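Local coordinates for Glyoxalase/bleomycin resistance protein/dioxygenase (Sphaerobacter thermophilus, PDB 4HC5) that belongs to the glyoxalase/bleomycin resistance/dioxygenase superfamily and may act as a dioxygenase, its exact reaction and substrate being unassigned, at residues D23-K26 and A27-F30; L65-P68 and S69-E72; I90-A93 and Y94-L97. All blocks are in the same frame, centred on the assembly; numbering follows the deposited sequence.

Contact 1 (D23-K26 and A27-F30); sequences DQEK and ALDF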
loop_
_atom_site.group_PDB
_atom_site.type_symbol
_atom_site.label_atom_id
_atom_site.label_comp_id
_atom_site.label_asym_id
_atom_site.label_seq_id
_atom_site.Cartn_x
_atom_site.Cartn_y
_atom_site.Cartn_z
ATOM N N ASP A 23 14.713 8.147 -8.542
ATOM C CA ASP A 23 14.472 9.209 -9.491
ATOM C C ASP A 23 13.019 9.153 -9.870
ATOM O O ASP A 23 12.547 8.242 -10.543
ATOM C CB ASP A 23 15.434 9.045 -10.697
ATOM C CG ASP A 23 15.363 10.123 -11.706
ATOM O OD1 ASP A 23 14.255 10.504 -12.095
ATOM O OD2 ASP A 23 16.469 10.495 -12.291
ATOM N N GLN A 24 12.334 10.203 -9.489
ATOM C CA GLN A 24 10.891 10.276 -9.748
ATOM C C GLN A 24 10.529 10.282 -11.238
ATOM O O GLN A 24 9.517 9.644 -11.633
ATOM C CB GLN A 24 10.181 11.364 -8.964
ATOM C CG GLN A 24 10.262 11.249 -7.466
ATOM C CD GLN A 24 9.532 12.363 -6.773
ATOM O OE1 GLN A 24 9.987 13.557 -6.896
ATOM N NE2 GLN A 24 8.478 12.102 -6.124
ATOM N N GLU A 25 11.220 11.058 -12.067
ATOM C CA GLU A 25 10.956 11.096 -13.502
ATOM C C GLU A 25 11.153 9.763 -14.173
ATOM O O GLU A 25 10.354 9.364 -15.007
ATOM C CB GLU A 25 11.885 12.144 -14.126
ATOM C CG GLU A 25 11.333 13.531 -14.113
ATOM C CD GLU A 25 9.898 13.675 -14.672
ATOM O OE1 GLU A 25 9.564 13.111 -15.723
ATOM O OE2 GLU A 25 9.142 14.328 -14.027
ATOM N N LYS A 26 12.255 9.095 -13.834
ATOM C CA LYS A 26 12.525 7.782 -14.431
ATOM C C LYS A 26 11.503 6.770 -13.945
ATOM O O LYS A 26 11.052 5.911 -14.715
ATOM C CB LYS A 26 13.916 7.294 -14.104
ATOM C CG LYS A 26 14.963 8.069 -14.883
ATOM C CD LYS A 26 16.333 7.688 -14.480
ATOM C CE LYS A 26 17.355 8.621 -15.131
ATOM N NZ LYS A 26 17.896 7.985 -16.350
ATOM N N ALA A 27 11.115 6.884 -12.675
ATOM C CA ALA A 27 10.093 5.971 -12.135
ATOM C C ALA A 27 8.756 6.164 -12.823
ATOM O O ALA A 27 8.091 5.208 -13.228
ATOM C CB ALA A 27 9.991 6.082 -10.623
ATOM N N LEU A 28 8.401 7.424 -13.083
ATOM C CA LEU A 28 7.172 7.705 -13.841
ATOM C C LEU A 28 7.237 7.024 -15.204
ATOM O O LEU A 28 6.225 6.430 -15.660
ATOM C CB LEU A 28 6.934 9.191 -14.017
ATOM C CG LEU A 28 6.242 9.924 -12.878
ATOM C CD1 LEU A 28 6.311 11.443 -13.138
ATOM C CD2 LEU A 28 4.754 9.447 -12.865
ATOM N N ASP A 29 8.375 7.152 -15.881
ATOM C CA ASP A 29 8.464 6.549 -17.221
ATOM C C ASP A 29 8.166 5.050 -17.127
ATOM O O ASP A 29 7.458 4.492 -17.933
ATOM C CB ASP A 29 9.832 6.795 -17.812
ATOM C CG ASP A 29 9.970 6.394 -19.273
ATOM O OD1 ASP A 29 9.016 6.456 -20.106
ATOM O OD2 ASP A 29 11.131 6.056 -19.581
ATOM N N PHE A 30 8.767 4.396 -16.156
ATOM C CA PHE A 30 8.637 2.976 -15.984
ATOM C C PHE A 30 7.152 2.588 -15.688
ATOM O O PHE A 30 6.552 1.726 -16.316
ATOM C CB PHE A 30 9.535 2.440 -14.897
ATOM C CG PHE A 30 9.382 0.959 -14.693
ATOM C CD1 PHE A 30 9.982 0.038 -15.548
ATOM C CD2 PHE A 30 8.648 0.470 -13.653
ATOM C CE1 PHE A 30 9.879 -1.317 -15.322
ATOM C CE2 PHE A 30 8.494 -0.863 -13.464
ATOM C CZ PHE A 30 9.118 -1.765 -14.288
#

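Contact 2 (L65-P68 and S69-E72); sequences LGLP and SWYE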
loop_
_atom_site.group_PDB
_atom_site.type_symbol
_atom_site.label_atom_id
_atom_site.label_comp_id
_atom_site.label_asym_id
_atom_site.label_seq_id
_atom_site.Cartn_x
_atom_site.Cartn_y
_atom_site.Cartn_z
ATOM N N LEU A 65 5.226 7.507 -5.601
ATOM C CA LEU A 65 6.642 7.285 -5.982
ATOM C C LEU A 65 7.477 8.234 -5.149
ATOM O O LEU A 65 7.724 9.361 -5.523
ATOM C CB LEU A 65 6.782 7.576 -7.478
ATOM C CG LEU A 65 5.898 6.680 -8.423
ATOM C CD1 LEU A 65 6.148 7.034 -9.882
ATOM C CD2 LEU A 65 6.107 5.176 -8.122
ATOM N N GLY A 66 7.844 7.747 -3.962
ATOM C CA GLY A 66 8.560 8.526 -2.961
ATOM C C GLY A 66 10.091 8.460 -3.152
ATOM O O GLY A 66 10.600 7.608 -3.865
ATOM N N LEU A 67 10.783 9.378 -2.499
ATOM C CA LEU A 67 12.250 9.413 -2.491
ATOM C C LEU A 67 12.787 9.131 -1.105
ATOM O O LEU A 67 12.098 9.510 -0.119
ATOM C CB LEU A 67 12.798 10.768 -2.950
ATOM C CG LEU A 67 12.595 11.129 -4.438
ATOM C CD1 LEU A 67 12.867 12.611 -4.663
ATOM C CD2 LEU A 67 13.424 10.233 -5.360
ATOM N N PRO A 68 14.019 8.606 -0.977
ATOM C CA PRO A 68 14.573 8.479 0.330
ATOM C C PRO A 68 14.547 9.765 1.136
ATOM O O PRO A 68 14.367 9.785 2.373
ATOM C CB PRO A 68 15.978 7.986 0.058
ATOM C CG PRO A 68 15.862 7.236 -1.214
ATOM C CD PRO A 68 14.838 7.979 -2.007
ATOM N N SER A 69 14.743 10.873 0.435
ATOM C CA SER A 69 14.748 12.175 1.114
ATOM C C SER A 69 13.467 12.615 1.773
ATOM O O SER A 69 13.455 13.582 2.534
ATOM C CB SER A 69 15.194 13.236 0.183
ATOM O OG SER A 69 14.359 13.374 -0.959
ATOM N N TRP A 70 12.380 11.958 1.403
ATOM C CA TRP A 70 11.098 12.201 2.084
ATOM C C TRP A 70 11.095 11.801 3.544
ATOM O O TRP A 70 10.205 12.224 4.294
ATOM C CB TRP A 70 9.932 11.424 1.446
ATOM C CG TRP A 70 9.470 11.901 0.078
ATOM C CD1 TRP A 70 10.041 12.791 -0.785
ATOM C CD2 TRP A 70 8.268 11.453 -0.579
ATOM N NE1 TRP A 70 9.320 12.884 -1.932
ATOM C CE2 TRP A 70 8.202 12.106 -1.832
ATOM C CE3 TRP A 70 7.300 10.540 -0.244
ATOM C CZ2 TRP A 70 7.138 11.931 -2.715
ATOM C CZ3 TRP A 70 6.215 10.376 -1.138
ATOM C CH2 TRP A 70 6.142 11.067 -2.330
ATOM N N TYR A 71 12.024 10.939 3.936
ATOM C CA TYR A 71 11.972 10.217 5.200
ATOM C C TYR A 71 13.180 10.442 6.101
ATOM O O TYR A 71 14.231 10.780 5.635
ATOM C CB TYR A 71 11.759 8.721 4.947
ATOM C CG TYR A 71 10.452 8.442 4.270
ATOM C CD1 TYR A 71 9.300 8.352 4.996
ATOM C CD2 TYR A 71 10.366 8.310 2.911
ATOM C CE1 TYR A 71 8.093 8.121 4.393
ATOM C CE2 TYR A 71 9.159 8.082 2.298
ATOM C CZ TYR A 71 8.029 8.000 3.050
ATOM O OH TYR A 71 6.785 7.770 2.509
ATOM N N GLU A 72 12.972 10.256 7.392
ATOM C CA GLU A 72 14.002 10.445 8.404
ATOM C C GLU A 72 14.596 9.147 8.884
ATOM O O GLU A 72 15.506 9.162 9.656
ATOM C CB GLU A 72 13.438 11.155 9.618
ATOM C CG GLU A 72 12.890 12.516 9.343
ATOM C CD GLU A 72 13.881 13.412 8.671
ATOM O OE1 GLU A 72 15.022 13.496 9.114
ATOM O OE2 GLU A 72 13.517 14.025 7.684
#

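Contact 3 (I90-A93 and Y94-L97); sequences IDEA and YKTL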
loop_
_atom_site.group_PDB
_atom_site.type_symbol
_atom_site.label_atom_id
_atom_site.label_comp_id
_atom_site.label_asym_id
_atom_site.label_seq_id
_atom_site.Cartn_x
_atom_site.Cartn_y
_atom_site.Cartn_z
ATOM N N ILE A 90 -2.238 -13.258 -16.769
ATOM C CA ILE A 90 -0.852 -13.289 -16.348
ATOM C C ILE A 90 0.099 -13.796 -17.437
ATOM O O ILE A 90 1.206 -13.396 -17.473
ATOM C CB ILE A 90 -0.644 -13.991 -14.988
ATOM C CG1 ILE A 90 0.670 -13.524 -14.384
ATOM C CG2 ILE A 90 -0.706 -15.495 -15.137
ATOM C CD1 ILE A 90 0.893 -13.913 -12.959
ATOM N N ASP A 91 -0.390 -14.625 -18.339
ATOM C CA ASP A 91 0.440 -15.083 -19.441
ATOM C C ASP A 91 0.739 -13.893 -20.364
ATOM O O ASP A 91 1.825 -13.701 -20.785
ATOM C CB ASP A 91 -0.260 -16.169 -20.210
ATOM C CG ASP A 91 -0.260 -17.460 -19.494
ATOM O OD1 ASP A 91 0.579 -17.686 -18.647
ATOM O OD2 ASP A 91 -1.126 -18.245 -19.826
ATOM N N GLU A 92 -0.257 -13.090 -20.648
ATOM C CA GLU A 92 -0.059 -11.905 -21.480
ATOM C C GLU A 92 0.820 -10.884 -20.790
ATOM O O GLU A 92 1.686 -10.271 -21.411
ATOM C CB GLU A 92 -1.390 -11.289 -21.867
ATOM C CG GLU A 92 -1.230 -10.171 -22.863
ATOM C CD GLU A 92 -0.704 -10.682 -24.229
ATOM O OE1 GLU A 92 -0.066 -9.884 -24.920
ATOM O OE2 GLU A 92 -0.900 -11.881 -24.619
ATOM N N ALA A 93 0.576 -10.674 -19.489
ATOM C CA ALA A 93 1.384 -9.698 -18.725
ATOM C C ALA A 93 2.865 -10.126 -18.750
ATOM O O ALA A 93 3.780 -9.324 -18.998
ATOM C CB ALA A 93 0.894 -9.492 -17.291
ATOM N N TYR A 94 3.080 -11.382 -18.464
ATOM C CA TYR A 94 4.444 -11.895 -18.470
ATOM C C TYR A 94 5.121 -11.730 -19.851
ATOM O O TYR A 94 6.268 -11.277 -19.942
ATOM C CB TYR A 94 4.494 -13.355 -18.035
ATOM C CG TYR A 94 5.823 -14.038 -18.152
ATOM C CD1 TYR A 94 6.829 -13.837 -17.243
ATOM C CD2 TYR A 94 6.093 -14.861 -19.206
ATOM C CE1 TYR A 94 8.070 -14.435 -17.371
ATOM C CE2 TYR A 94 7.342 -15.457 -19.367
ATOM C CZ TYR A 94 8.331 -15.246 -18.453
ATOM O OH TYR A 94 9.574 -15.887 -18.593
ATOM N N LYS A 95 4.427 -12.103 -20.922
ATOM C CA LYS A 95 4.953 -12.042 -22.268
ATOM C C LYS A 95 5.276 -10.575 -22.602
ATOM O O LYS A 95 6.404 -10.256 -23.038
ATOM C CB LYS A 95 3.964 -12.613 -23.255
ATOM C CG LYS A 95 4.541 -12.683 -24.668
ATOM C CD LYS A 95 3.599 -13.530 -25.480
ATOM C CE LYS A 95 2.960 -12.796 -26.616
ATOM N NZ LYS A 95 3.860 -12.919 -27.773
ATOM N N THR A 96 4.263 -9.691 -22.480
ATOM C CA THR A 96 4.462 -8.325 -22.958
ATOM C C THR A 96 5.428 -7.559 -22.051
ATOM O O THR A 96 6.300 -6.859 -22.500
ATOM C CB THR A 96 3.142 -7.624 -23.045
ATOM O OG1 THR A 96 2.332 -8.389 -23.985
ATOM C CG2 THR A 96 3.261 -6.147 -23.410
ATOM N N LEU A 97 5.298 -7.734 -20.741
ATOM C CA LEU A 97 6.257 -7.054 -19.849
ATOM C C LEU A 97 7.706 -7.525 -20.042
ATOM O O LEU A 97 8.635 -6.739 -19.994
ATOM C CB LEU A 97 5.865 -7.136 -18.365
ATOM C CG LEU A 97 4.550 -6.376 -17.995
ATOM C CD1 LEU A 97 4.243 -6.581 -16.497
ATOM C CD2 LEU A 97 4.589 -4.883 -18.369
HETATM O O HOH W 1 -0.234 -7.310 -24.311
#

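Contact 1 (D23-K26 and A27-F30)
Ala27 N donates to Asp23 O at 2.9 Å, the first of four i to i+4 backbone bonds. The methyl of Ala27 lies beside the same oxygen, CB to Asp23 O 3.3 Å. The bonds from Leu28 N to Gln24 O, Asp29 N to Glu25 O and Phe30 N to Lys26 O follow in turn. CB and CG of Leu28 lie against Gln24 O, the acceptor of its own N-H. With CG beside the backbone N (chi1 -84°), the branch folds back over the preceding turn, and CG comes 3.5 Å from Gln24 O. At the far end of the side chain, CD1 comes 4.1 Å from Glu25 OE2. The Glu25 chain bends at chi2, and the two side chains cross at a slant.

These residues form the first turns of helix 24-34, and Asp23 is the N-cap. Its OD1 accepts from Lys26 N at 3.0 Å over a nearly straight bond (170°). The amide reaches the carboxylate from above its plane. Asp23 therefore serves the helix start twice, once by its backbone oxygen and once by its side chain.

Further out, Glu25 OE2 makes a salt bridge to Arg50, and Asp29 OD1 accepts from Asn33 further along the helix. Gln24 NE2 is bonded to the backbone oxygens of Arg50 and Leu65, so this buried amide is tied to two strands. The Leu28 side chain packs on Val52 and Val54 of strand 49-55, and Leu28 and Ala27 both pack on Leu65 of strand 62-66.

Contact 2 (L65-P68 and S69-E72)
The Trp70 indole is swung over Gly66 by its two torsions. CG stands anti to the carbonyl carbon (chi1 -71°), and a chi2 of 11° turns the ring so that one face lies on the backbone of 66-67. Gly66 CA lies directly against the six-membered ring, 3.4 Å from its centroid and 7° off the ring normal. This is a CH-pi contact. Leu67 N lies over the same face, 3.8 Å from Trp70 CG. Leu67 CB adds an apolar contact 4.0 Å from Trp70 CD1.

Below the ring the chain turns. Trp70 N donates to Leu67 O at 2.9 Å, and Tyr71 N to Pro68 O at 3.0 Å. In both bonds the donor stands above the carbonyl plane. These i to i+3 bonds mark a short 3-10 turn through Pro68, Ser69 and Trp70, just after strand 62-66. Tyr71 presents a ring edge to Leu67 O, with CD2 3.7 Å away. Its hydroxyl oxygen lies at the edge of the indole, in the indole plane.

Around this turn, Trp70 also packs on Gln24 and on Met49 and Phe51 of strand 49-55. The Tyr71 ring makes a cation-pi contact with Arg75 and touches Gly82 of the second subunit.

Chemically, the contact is mainly one of dispersion and CH-pi attraction, with the backbone N of Leu67 over the same face. The turn beneath the indole is closed by two backbone bonds, which probably help fix where both aromatic rings stand as the chain leaves the sheet.

Contact 3 (I90-A93 and Y94-L97)
Glu92 and Thr96 meet at the flat carboxylate of Glu92. Thr96 OG1 approaches OE1 of Glu92 from well off the carboxylate plane, at 3.0 Å, and the two side chains slant across each other. A water links the same atoms and comes in near that plane. It donates to Glu92 OE1 at 2.7 Å and lies 2.8 Å from Thr96 OG1. The Glu92 chain bends at chi2 (66°), which carries its end back toward the next turn. The other flat group is the Tyr94 ring. With CG anti to the backbone N (chi1 173°), it leads away from the first turn to meet Phe104 edge-to-face, while Tyr94 CB lies 3.3 Å from Ile90 O.

Beneath the side chains run the helical bonds. Thr96 N donates to Glu92 O at 2.8 Å with a nearly straight angle of 172°. Thr96 OG1 lies 3.3 Å from Glu92 O, a weak bond at most. Leu97 leans its CB and CG on Ala93 O, with CG 3.2 Å away, and Leu97 N donates to that oxygen. Tyr94 N and Lys95 N bond in the same way to Ile90 O and Asp91 O.

Outside the segments, Asp91 makes a salt bridge to Arg116. One side of the helix faces the partner chain, where Met10 of the second subunit packs on Ala93, Thr96 and Leu97, while Ile90, Tyr94 and Leu97 lie against strand 103-110.

Helix 90-99 follows strand 79-87 and precedes strands 103-110, 116-121 and 126-132. This is the beta-alpha-beta-beta-beta module of the vicinal oxygen chelate (glyoxalase) fold.

The three contacts follow one another along the chain. Contact 1 opens helix 24-34, contact 2 ends strand 62-66, and contact 3 spans most of helix 90-99. Contacts 1 and 2 are neighbours, with centres about 14 Å apart. They touch where Gln24 packs on Trp70 and Leu67. Both lie in the beta-alpha-beta-beta-beta module with the sheet of strands 13-20, 62-66, 49-55 and 38-46. Contact 3 lies in the other module. Its centre is about 21 Å from that of contact 1, without touching it, and about 31 Å from that of contact 2, across the chain's centre. Both sheets have strand order 1-4-3-2, consistent with the paired modules of this superfamily.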